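PDB 6CGK: effector protein Lem4 (lpg1101) from Legionella pneumophila subsp. pneumophila, which acts as a membrane-associated protein tyrosine phosphatase of the haloacid dehalogenase superfamily, translocated as an effector by the bacterium. Local coordinates for residues K48-F51 with D52-M55; S64-K67 with I68-T71; K83-P86 with Q87-V91. The protein carries 1 engineered substitution. All coordinates share one frame; numbering follows the deposited sequence.

In the fold
The chain is the HAD domain of a longer protein, built on a five-stranded parallel sheet. Interactions 1 and 2 lie, along the chain, between strands 19-23 and 89-93, in the mostly helical region where HAD enzymes commonly insert a cap; interaction 3 leads into strand 89-93 itself. The magnesium ion is bound by N23, which is engineered here, D25 and D155. Interaction 2 comes nearest to this site: the side chain of I68 is about 7 Å from that of D25 and about 12 Å from the metal. Nearest atoms of interactions 1 and 2 are about 11 Å apart. Interactions 2 and 3 flank the chain's centre from opposite sides, their centres about 25 Å apart.

Interaction 1 of 3, residues K48-F51 with D52-M55; sequences KATF and DERM
R54 N and M55 N bond back to T50 O and F51 O (both 2.9 Å), closing the first turn of helix 51-55, which begins at F51 with T50 as its N-cap. The T50 hydroxyl OG1 accepts from E53 N at 3.3 Å, which satisfies an amide of the first turn. The torsion that makes this possible sets OG1 between the backbone N and the carbonyl carbon (chi1 68°), turned toward the helix start, while the methyl CG2 stands beside the backbone N.

The R54 side chain folds back against K48-F51. Its NH1 donates to K48 O at 3.1 Å, a little out of the guanidinium plane, and one face of the guanidinium lies against the T50-F51 peptide, with T50 C over its centre and F51 N toward the rim. A water at the guanidinium edge, in its plane, extends the grip, donating to A49 O at 3.0 Å and accepting from R54 NH2 at 3.1 Å. The aliphatic start of R54 also meets K48, whose CB rests on R54 CG, while K48 NZ turns away to bond A44 O.

F51 and M55 form a Met-aromatic pair one turn apart. M55 CG sits over the middle of the ring face, 3.5 Å from the F51 centroid and 13° off the normal, a CH-pi contact; SD is oblique, 4.4 Å from the F51 centroid. F51 holds its ring there with CG anti to the backbone N (chi1 175°).

This surface turn joins helix 40-46 to helix 51-55 and leans on helix 98-107, where R54 NE makes a salt bridge with E106, R54 also packs on N99 and A103, and F51 touches E106.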
ATOM      1  N   LYS A  48     -17.405  -2.866   7.921  1.00 24.56           N
ATOM      2  CA  LYS A  48     -17.438  -1.716   8.835  1.00 24.66           C
ATOM      3  C   LYS A  48     -17.025  -0.465   8.057  1.00 24.31           C
ATOM      4  O   LYS A  48     -15.831  -0.145   7.903  1.00 23.25           O
ATOM      5  CB  LYS A  48     -16.545  -1.959  10.042  1.00 27.18           C
ATOM      6  CG  LYS A  48     -16.986  -3.212  10.911  1.00 25.93           C
ATOM      7  CD  LYS A  48     -18.465  -3.180  11.237  1.00 28.72           C
ATOM      8  CE  LYS A  48     -18.886  -4.402  12.088  1.00 27.85           C
ATOM      9  NZ  LYS A  48     -19.209  -5.599  11.213  1.00 31.42           N
ATOM     10  N   ALA A  49     -18.030   0.263   7.563  1.00 25.44           N
ATOM     11  CA  ALA A  49     -17.783   1.266   6.535  1.00 25.94           C
ATOM     12  C   ALA A  49     -17.564   2.661   7.111  1.00 26.80           C
ATOM     13  O   ALA A  49     -17.378   3.607   6.342  1.00 27.92           O
ATOM     14  CB  ALA A  49     -18.944   1.286   5.532  1.00 28.14           C
ATOM     15  N   THR A  50     -17.566   2.826   8.437  1.00 25.75           N
ATOM     16  CA  THR A  50     -17.258   4.128   9.021  1.00 28.40           C
ATOM     17  C   THR A  50     -16.175   3.998  10.090  1.00 25.20           C
ATOM     18  O   THR A  50     -15.954   2.927  10.668  1.00 25.21           O
ATOM     19  CB  THR A  50     -18.495   4.785   9.662  1.00 33.33           C
ATOM     20  OG1 THR A  50     -18.886   4.037  10.815  1.00 32.96           O
ATOM     21  CG2 THR A  50     -19.659   4.818   8.690  1.00 37.98           C
ATOM     22  N   PHE A  51     -15.498   5.119  10.332  1.00 25.21           N
ATOM     23  CA  PHE A  51     -14.488   5.200  11.387  1.00 26.58           C
ATOM     24  C   PHE A  51     -15.035   4.696  12.716  1.00 27.25           C
ATOM     25  O   PHE A  51     -14.373   3.915  13.415  1.00 25.15           O
ATOM     26  CB  PHE A  51     -14.018   6.650  11.484  1.00 25.32           C
ATOM     27  CG  PHE A  51     -13.046   6.939  12.602  1.00 29.84           C
ATOM     28  CD1 PHE A  51     -11.699   6.649  12.469  1.00 29.35           C
ATOM     29  CD2 PHE A  51     -13.486   7.546  13.764  1.00 27.97           C
ATOM     30  CE1 PHE A  51     -10.784   6.966  13.489  1.00 26.85           C
ATOM     31  CE2 PHE A  51     -12.593   7.872  14.798  1.00 32.97           C
ATOM     32  CZ  PHE A  51     -11.232   7.598  14.664  1.00 29.35           C
ATOM     33  N   ASP A  52     -16.251   5.132  13.078  1.00 27.15           N
ATOM     34  CA  ASP A  52     -16.797   4.755  14.381  1.00 28.19           C
ATOM     35  C   ASP A  52     -17.010   3.249  14.477  1.00 28.08           C
ATOM     36  O   ASP A  52     -16.814   2.653  15.542  1.00 27.85           O
ATOM     37  CB  ASP A  52     -18.128   5.469  14.641  1.00 30.14           C
ATOM     38  CG  ASP A  52     -17.969   6.957  14.907  1.00 40.10           C
ATOM     39  OD1 ASP A  52     -16.881   7.363  15.343  1.00 33.01           O
ATOM     40  OD2 ASP A  52     -18.945   7.709  14.693  1.00 33.59           O
ATOM     41  N   GLU A  53     -17.442   2.627  13.395  1.00 27.51           N
ATOM     42  CA  GLU A  53     -17.666   1.184  13.456  1.00 28.43           C
ATOM     43  C   GLU A  53     -16.342   0.437  13.488  1.00 30.64           C
ATOM     44  O   GLU A  53     -16.200  -0.574  14.182  1.00 28.06           O
ATOM     45  CB  GLU A  53     -18.507   0.717  12.257  1.00 30.79           C
ATOM     46  CG  GLU A  53     -19.918   1.277  12.234  1.00 35.47           C
ATOM     47  CD  GLU A  53     -20.697   0.809  11.023  1.00 49.47           C
ATOM     48  OE1 GLU A  53     -20.462   1.345   9.926  1.00 50.24           O
ATOM     49  OE2 GLU A  53     -21.525  -0.114  11.166  1.00 60.30           O
ATOM     50  N   ARG A  54     -15.370   0.896  12.707  1.00 26.10           N
ATOM     51  CA  ARG A  54     -14.075   0.232  12.700  1.00 23.67           C
ATOM     52  C   ARG A  54     -13.372   0.345  14.046  1.00 24.07           C
ATOM     53  O   ARG A  54     -12.746  -0.612  14.503  1.00 27.23           O
ATOM     54  CB  ARG A  54     -13.222   0.822  11.571  1.00 22.45           C
ATOM     55  CG  ARG A  54     -13.757   0.433  10.201  1.00 22.21           C
ATOM     56  CD  ARG A  54     -12.810   0.932   9.087  1.00 23.52           C
ATOM     57  NE  ARG A  54     -12.672   2.394   8.928  1.00 23.70           N
ATOM     58  CZ  ARG A  54     -13.359   3.098   8.025  1.00 26.62           C
ATOM     59  NH1 ARG A  54     -14.268   2.493   7.268  1.00 25.07           N
ATOM     60  NH2 ARG A  54     -13.104   4.416   7.837  1.00 26.37           N
ATOM     61  N   MET A  55     -13.415   1.524  14.672  1.00 24.42           N
ATOM     62  CA  MET A  55     -12.593   1.760  15.856  1.00 26.89           C
ATOM     63  C   MET A  55     -12.999   0.873  17.017  1.00 27.23           C
ATOM     64  O   MET A  55     -12.223   0.697  17.970  1.00 30.00           O
ATOM     65  CB  MET A  55     -12.669   3.236  16.265  1.00 29.39           C
ATOM     66  CG  MET A  55     -11.866   4.147  15.299  1.00 37.18           C
ATOM     67  SD  MET A  55     -10.105   3.702  15.298  1.00 43.14           S
ATOM     68  CE  MET A  55      -9.966   3.295  17.013  1.00 27.59           C
TER
HETATM   69  O   HOH W   1     -21.016   0.017   7.982  1.00 43.00           O
HETATM   70  O   HOH W   2     -14.909   4.984   5.397  1.00 64.44           O

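Interaction 2 of 3, residues S64-K67 with I68-T71; sequences SDNK and IKIT
D65 and I68 close a short 3-10 turn, headed by an Asx turn, in the connection between helices 58-62 and 72-82. Two backbone hydrogen bonds define it: I68 N donates to D65 O at 3.2 Å, and K69 N donates to N66 O, also at 3.2 Å. The Asx turn adds a side-chain bond at the start, K67 N to D65 OD1 at 2.9 Å, nearly straight at 172° and made on the anti side of the carboxylate. D65 therefore holds the turn through both its main chain and its side chain.

The apolar contact belongs to I68. Its CD1 reaches back to S64 CB at 3.5 Å, and its CG1 passes close to D65 O. The first torsion of I68 places CG1 between the backbone N and the carbonyl carbon (chi1 75°), which carries the ethyl branch back toward S64. I68 also packs on L41 of helix 40-46 and on Y100 of helix 98-107, so the turn is tied to two helices. This surface turn falls between strands 19-23 and 89-93 in sequence, its I68 side chain about 7 Å from that of magnesium ligand D25.

Among the charged and polar ends, K69 stretches out past N66, and its NZ makes a weak bond with N66 OD1 at 3.4 Å; the stronger partner of this ammonium is D62 O. K67 points its extended chain to a salt bridge with E35, and S64 OG bonds E60 O.

Water completes the turn: a single molecule donates to N66 O at 2.7 Å and to K69 O at 2.6 Å.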
ATOM      1  N   SER A  64      -4.264  -8.925  19.448  1.00 36.23           N
ATOM      2  CA  SER A  64      -4.036  -9.947  18.445  1.00 38.26           C
ATOM      3  C   SER A  64      -2.565 -10.369  18.395  1.00 39.60           C
ATOM      4  O   SER A  64      -1.672  -9.686  18.906  1.00 38.61           O
ATOM      5  CB  SER A  64      -4.506  -9.418  17.091  1.00 34.17           C
ATOM      6  OG  SER A  64      -5.925  -9.311  17.099  1.00 39.47           O
ATOM      7  N   ASP A  65      -2.324 -11.514  17.753  1.00 41.36           N
ATOM      8  CA  ASP A  65      -0.970 -11.945  17.422  1.00 42.62           C
ATOM      9  C   ASP A  65      -0.230 -10.806  16.729  1.00 39.16           C
ATOM     10  O   ASP A  65      -0.783 -10.143  15.856  1.00 43.78           O
ATOM     11  CB  ASP A  65      -1.053 -13.177  16.512  1.00 47.11           C
ATOM     12  CG  ASP A  65       0.290 -13.854  16.287  1.00 57.19           C
ATOM     13  OD1 ASP A  65       1.281 -13.162  15.959  1.00 49.59           O
ATOM     14  OD2 ASP A  65       0.341 -15.098  16.420  1.00 65.34           O
ATOM     15  N   ASN A  66       1.012 -10.547  17.143  1.00 37.99           N
ATOM     16  CA  ASN A  66       1.698  -9.398  16.566  1.00 36.97           C
ATOM     17  C   ASN A  66       1.907  -9.543  15.059  1.00 37.47           C
ATOM     18  O   ASN A  66       2.127  -8.539  14.389  1.00 35.11           O
ATOM     19  CB  ASN A  66       3.031  -9.156  17.269  1.00 49.66           C
ATOM     20  CG  ASN A  66       2.848  -8.601  18.685  1.00 63.98           C
ATOM     21  OD1 ASN A  66       2.009  -7.724  18.922  1.00 58.77           O
ATOM     22  ND2 ASN A  66       3.625  -9.121  19.629  1.00 70.78           N
ATOM     23  N   LYS A  67       1.820 -10.759  14.509  1.00 38.81           N
ATOM     24  CA  LYS A  67       2.072 -10.922  13.078  1.00 36.88           C
ATOM     25  C   LYS A  67       1.027 -10.207  12.243  1.00 35.37           C
ATOM     26  O   LYS A  67       1.316  -9.786  11.113  1.00 37.19           O
ATOM     27  CB  LYS A  67       2.100 -12.406  12.692  1.00 43.12           C
ATOM     28  CG  LYS A  67       0.704 -13.024  12.527  1.00 50.69           C
ATOM     29  CD  LYS A  67       0.721 -14.510  12.091  1.00 61.02           C
ATOM     30  CE  LYS A  67      -0.719 -15.056  11.903  1.00 60.75           C
ATOM     31  NZ  LYS A  67      -0.818 -16.476  11.423  1.00 61.21           N
ATOM     32  N   ILE A  68      -0.200 -10.078  12.749  1.00 31.81           N
ATOM     33  CA  ILE A  68      -1.219  -9.463  11.901  1.00 31.35           C
ATOM     34  C   ILE A  68      -1.142  -7.948  11.891  1.00 35.58           C
ATOM     35  O   ILE A  68      -1.788  -7.316  11.047  1.00 30.04           O
ATOM     36  CB  ILE A  68      -2.648  -9.873  12.297  1.00 32.81           C
ATOM     37  CG1 ILE A  68      -3.083  -9.168  13.571  1.00 36.16           C
ATOM     38  CG2 ILE A  68      -2.745 -11.378  12.414  1.00 33.32           C
ATOM     39  CD1 ILE A  68      -4.563  -8.863  13.597  1.00 37.47           C
ATOM     40  N   LYS A  69      -0.377  -7.339  12.797  1.00 33.81           N
ATOM     41  CA  LYS A  69      -0.377  -5.879  12.865  1.00 29.50           C
ATOM     42  C   LYS A  69       0.508  -5.243  11.791  1.00 31.14           C
ATOM     43  O   LYS A  69       1.447  -5.845  11.273  1.00 34.04           O
ATOM     44  CB  LYS A  69       0.092  -5.421  14.239  1.00 32.29           C
ATOM     45  CG  LYS A  69      -0.741  -6.015  15.386  1.00 30.29           C
ATOM     46  CD  LYS A  69      -0.205  -5.632  16.762  1.00 37.20           C
ATOM     47  CE  LYS A  69      -1.077  -6.204  17.887  1.00 37.86           C
ATOM     48  NZ  LYS A  69      -0.624  -5.645  19.210  1.00 44.20           N
ATOM     49  N   ILE A  70       0.200  -3.982  11.486  1.00 27.45           N
ATOM     50  CA  ILE A  70       1.130  -3.139  10.734  1.00 28.56           C
ATOM     51  C   ILE A  70       2.453  -3.102  11.491  1.00 31.70           C
ATOM     52  O   ILE A  70       2.476  -2.984  12.728  1.00 31.39           O
ATOM     53  CB  ILE A  70       0.525  -1.740  10.546  1.00 29.16           C
ATOM     54  CG1 ILE A  70      -0.758  -1.857   9.723  1.00 27.32           C
ATOM     55  CG2 ILE A  70       1.511  -0.810   9.873  1.00 26.58           C
ATOM     56  CD1 ILE A  70      -1.364  -0.574   9.280  1.00 26.66           C
ATOM     57  N   THR A  71       3.556  -3.312  10.777  1.00 31.03           N
ATOM     58  CA  THR A  71       4.799  -3.415  11.515  1.00 33.67           C
ATOM     59  C   THR A  71       5.246  -2.022  11.901  1.00 38.71           C
ATOM     60  O   THR A  71       4.858  -1.035  11.278  1.00 38.39           O
ATOM     61  CB  THR A  71       5.905  -4.096  10.711  1.00 31.64           C
ATOM     62  OG1 THR A  71       6.351  -3.211   9.683  1.00 33.50           O
ATOM     63  CG2 THR A  71       5.416  -5.414  10.104  1.00 37.54           C
TER
HETATM   64  O   HOH W   3       3.359  -7.087  12.508  1.00 37.20           O

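Interaction 3 of 3, residues K83-P86 with Q87-V91; sequences KLHP and QVKIV
A type VIa turn with cis P86, L84-Q87, carries the chain from helix 72-82 into strand 89-93, an alpha-to-beta connection of the Rossmann-like HAD core, and H85 within it meets K89 just beyond it. L84 O accepts two weak bonds, from Q87 N at 2.9 Å and from V88 N at 3.3 Å. The peptide bond before P86 is cis, as a type VI turn requires, and P86 CB lies over one face of the H85 ring, toward its rim.

On the buried side L84 CB approaches V88 CG2 at 4.2 Å; L84 also packs on Y206, and V88 on A202, of helix 200-206. K89 reaches back to H85, its chain bent at chi2 (-96°), and brings its ammonium to the edge of the imidazole. The bond from K89 NZ to H85 NE2 is 2.8 Å long and lies near the ring plane.

With K89 as the donor, NE2 acts as the acceptor, which is consistent with a neutral H85 carrying its proton on ND1; the nearby ammonium would be expected to disfavour a second proton on the ring.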
ATOM      1  N   LYS A  83       4.152  12.627   4.437  1.00 44.23           N
ATOM      2  CA  LYS A  83       4.590  14.017   4.508  1.00 40.56           C
ATOM      3  C   LYS A  83       5.187  14.492   3.184  1.00 39.44           C
ATOM      4  O   LYS A  83       5.272  15.701   2.965  1.00 41.68           O
ATOM      5  CB  LYS A  83       5.598  14.217   5.648  1.00 46.11           C
ATOM      6  CG  LYS A  83       5.040  13.943   7.075  1.00 45.79           C
ATOM      7  CD  LYS A  83       6.160  13.891   8.142  1.00 50.96           C
ATOM      8  CE  LYS A  83       5.657  13.755   9.581  1.00 57.39           C
ATOM      9  NZ  LYS A  83       5.431  12.318   9.980  1.00 66.13           N
ATOM     10  N   LEU A  84       5.588  13.571   2.302  1.00 35.28           N
ATOM     11  CA  LEU A  84       6.092  13.958   0.989  1.00 39.33           C
ATOM     12  C   LEU A  84       4.982  14.197  -0.020  1.00 43.57           C
ATOM     13  O   LEU A  84       5.281  14.522  -1.172  1.00 43.89           O
ATOM     14  CB  LEU A  84       7.036  12.892   0.434  1.00 40.29           C
ATOM     15  CG  LEU A  84       8.246  12.511   1.285  1.00 41.37           C
ATOM     16  CD1 LEU A  84       8.987  11.381   0.572  1.00 40.08           C
ATOM     17  CD2 LEU A  84       9.151  13.715   1.515  1.00 44.83           C
ATOM     18  N   HIS A  85       3.728  14.007   0.369  1.00 38.23           N
ATOM     19  CA  HIS A  85       2.624  14.295  -0.534  1.00 40.95           C
ATOM     20  C   HIS A  85       2.597  15.791  -0.838  1.00 41.86           C
ATOM     21  O   HIS A  85       2.825  16.608   0.064  1.00 42.23           O
ATOM     22  CB  HIS A  85       1.310  13.855   0.116  1.00 40.29           C
ATOM     23  CG  HIS A  85       0.114  13.959  -0.778  1.00 35.66           C
ATOM     24  ND1 HIS A  85      -0.632  15.113  -0.888  1.00 42.72           N
ATOM     25  CD2 HIS A  85      -0.483  13.044  -1.582  1.00 41.29           C
ATOM     26  CE1 HIS A  85      -1.634  14.906  -1.725  1.00 43.29           C
ATOM     27  NE2 HIS A  85      -1.558  13.665  -2.170  1.00 41.13           N
ATOM     28  N   PRO A  86       2.313  16.201  -2.091  1.00 42.25           N
ATOM     29  CA  PRO A  86       1.930  15.423  -3.273  1.00 43.33           C
ATOM     30  C   PRO A  86       3.089  15.033  -4.185  1.00 48.06           C
ATOM     31  O   PRO A  86       2.815  14.490  -5.261  1.00 43.55           O
ATOM     32  CB  PRO A  86       0.984  16.373  -4.006  1.00 38.91           C
ATOM     33  CG  PRO A  86       1.570  17.723  -3.736  1.00 39.42           C
ATOM     34  CD  PRO A  86       2.181  17.650  -2.337  1.00 46.68           C
ATOM     35  N   GLN A  87       4.340  15.291  -3.783  1.00 37.41           N
ATOM     36  CA  GLN A  87       5.458  14.934  -4.659  1.00 39.52           C
ATOM     37  C   GLN A  87       5.557  13.423  -4.864  1.00 35.54           C
ATOM     38  O   GLN A  87       6.048  12.968  -5.909  1.00 34.67           O
ATOM     39  CB  GLN A  87       6.775  15.479  -4.103  1.00 43.17           C
ATOM     40  CG  GLN A  87       7.124  16.891  -4.559  1.00 56.06           C
ATOM     41  CD  GLN A  87       6.528  17.963  -3.677  1.00 66.50           C
ATOM     42  OE1 GLN A  87       6.038  17.688  -2.582  1.00 74.57           O
ATOM     43  NE2 GLN A  87       6.578  19.206  -4.145  1.00 80.51           N
ATOM     44  N   VAL A  88       5.084  12.638  -3.894  1.00 33.03           N
ATOM     45  CA  VAL A  88       5.069  11.181  -3.961  1.00 33.85           C
ATOM     46  C   VAL A  88       3.682  10.729  -3.538  1.00 33.20           C
ATOM     47  O   VAL A  88       3.130  11.252  -2.570  1.00 32.62           O
ATOM     48  CB  VAL A  88       6.143  10.562  -3.045  1.00 35.38           C
ATOM     49  CG1 VAL A  88       6.132   9.033  -3.142  1.00 29.42           C
ATOM     50  CG2 VAL A  88       7.508  11.172  -3.367  1.00 32.43           C
ATOM     51  N   LYS A  89       3.097   9.797  -4.287  1.00 31.52           N
ATOM     52  CA  LYS A  89       1.787   9.256  -3.959  1.00 30.10           C
ATOM     53  C   LYS A  89       1.943   7.806  -3.541  1.00 28.35           C
ATOM     54  O   LYS A  89       2.805   7.090  -4.056  1.00 28.82           O
ATOM     55  CB  LYS A  89       0.815   9.341  -5.149  1.00 36.65           C
ATOM     56  CG  LYS A  89       0.332  10.756  -5.471  1.00 52.90           C
ATOM     57  CD  LYS A  89      -1.022  11.018  -4.822  1.00 61.00           C
ATOM     58  CE  LYS A  89      -1.564  12.393  -5.190  1.00 58.52           C
ATOM     59  NZ  LYS A  89      -2.859  12.663  -4.487  1.00 61.47           N
ATOM     60  N   ILE A  90       1.087   7.380  -2.614  1.00 25.99           N
ATOM     61  CA  ILE A  90       1.057   6.011  -2.112  1.00 27.98           C
ATOM     62  C   ILE A  90      -0.187   5.330  -2.654  1.00 27.17           C
ATOM     63  O   ILE A  90      -1.292   5.881  -2.547  1.00 26.98           O
ATOM     64  CB  ILE A  90       1.025   5.956  -0.571  1.00 24.37           C
ATOM     65  CG1 ILE A  90       2.202   6.745   0.008  1.00 27.32           C
ATOM     66  CG2 ILE A  90       0.966   4.480  -0.088  1.00 24.10           C
ATOM     67  CD1 ILE A  90       2.189   6.769   1.590  1.00 25.59           C
ATOM     68  N   VAL A  91      -0.012   4.138  -3.223  1.00 24.25           N
ATOM     69  CA  VAL A  91      -1.115   3.336  -3.741  1.00 23.84           C
ATOM     70  C   VAL A  91      -1.015   1.961  -3.084  1.00 26.61           C
ATOM     71  O   VAL A  91       0.011   1.286  -3.220  1.00 28.64           O
ATOM     72  CB  VAL A  91      -1.073   3.189  -5.275  1.00 19.88           C
ATOM     73  CG1 VAL A  91      -2.232   2.318  -5.738  1.00 23.26           C
ATOM     74  CG2 VAL A  91      -1.107   4.524  -5.975  1.00 24.72           C
TER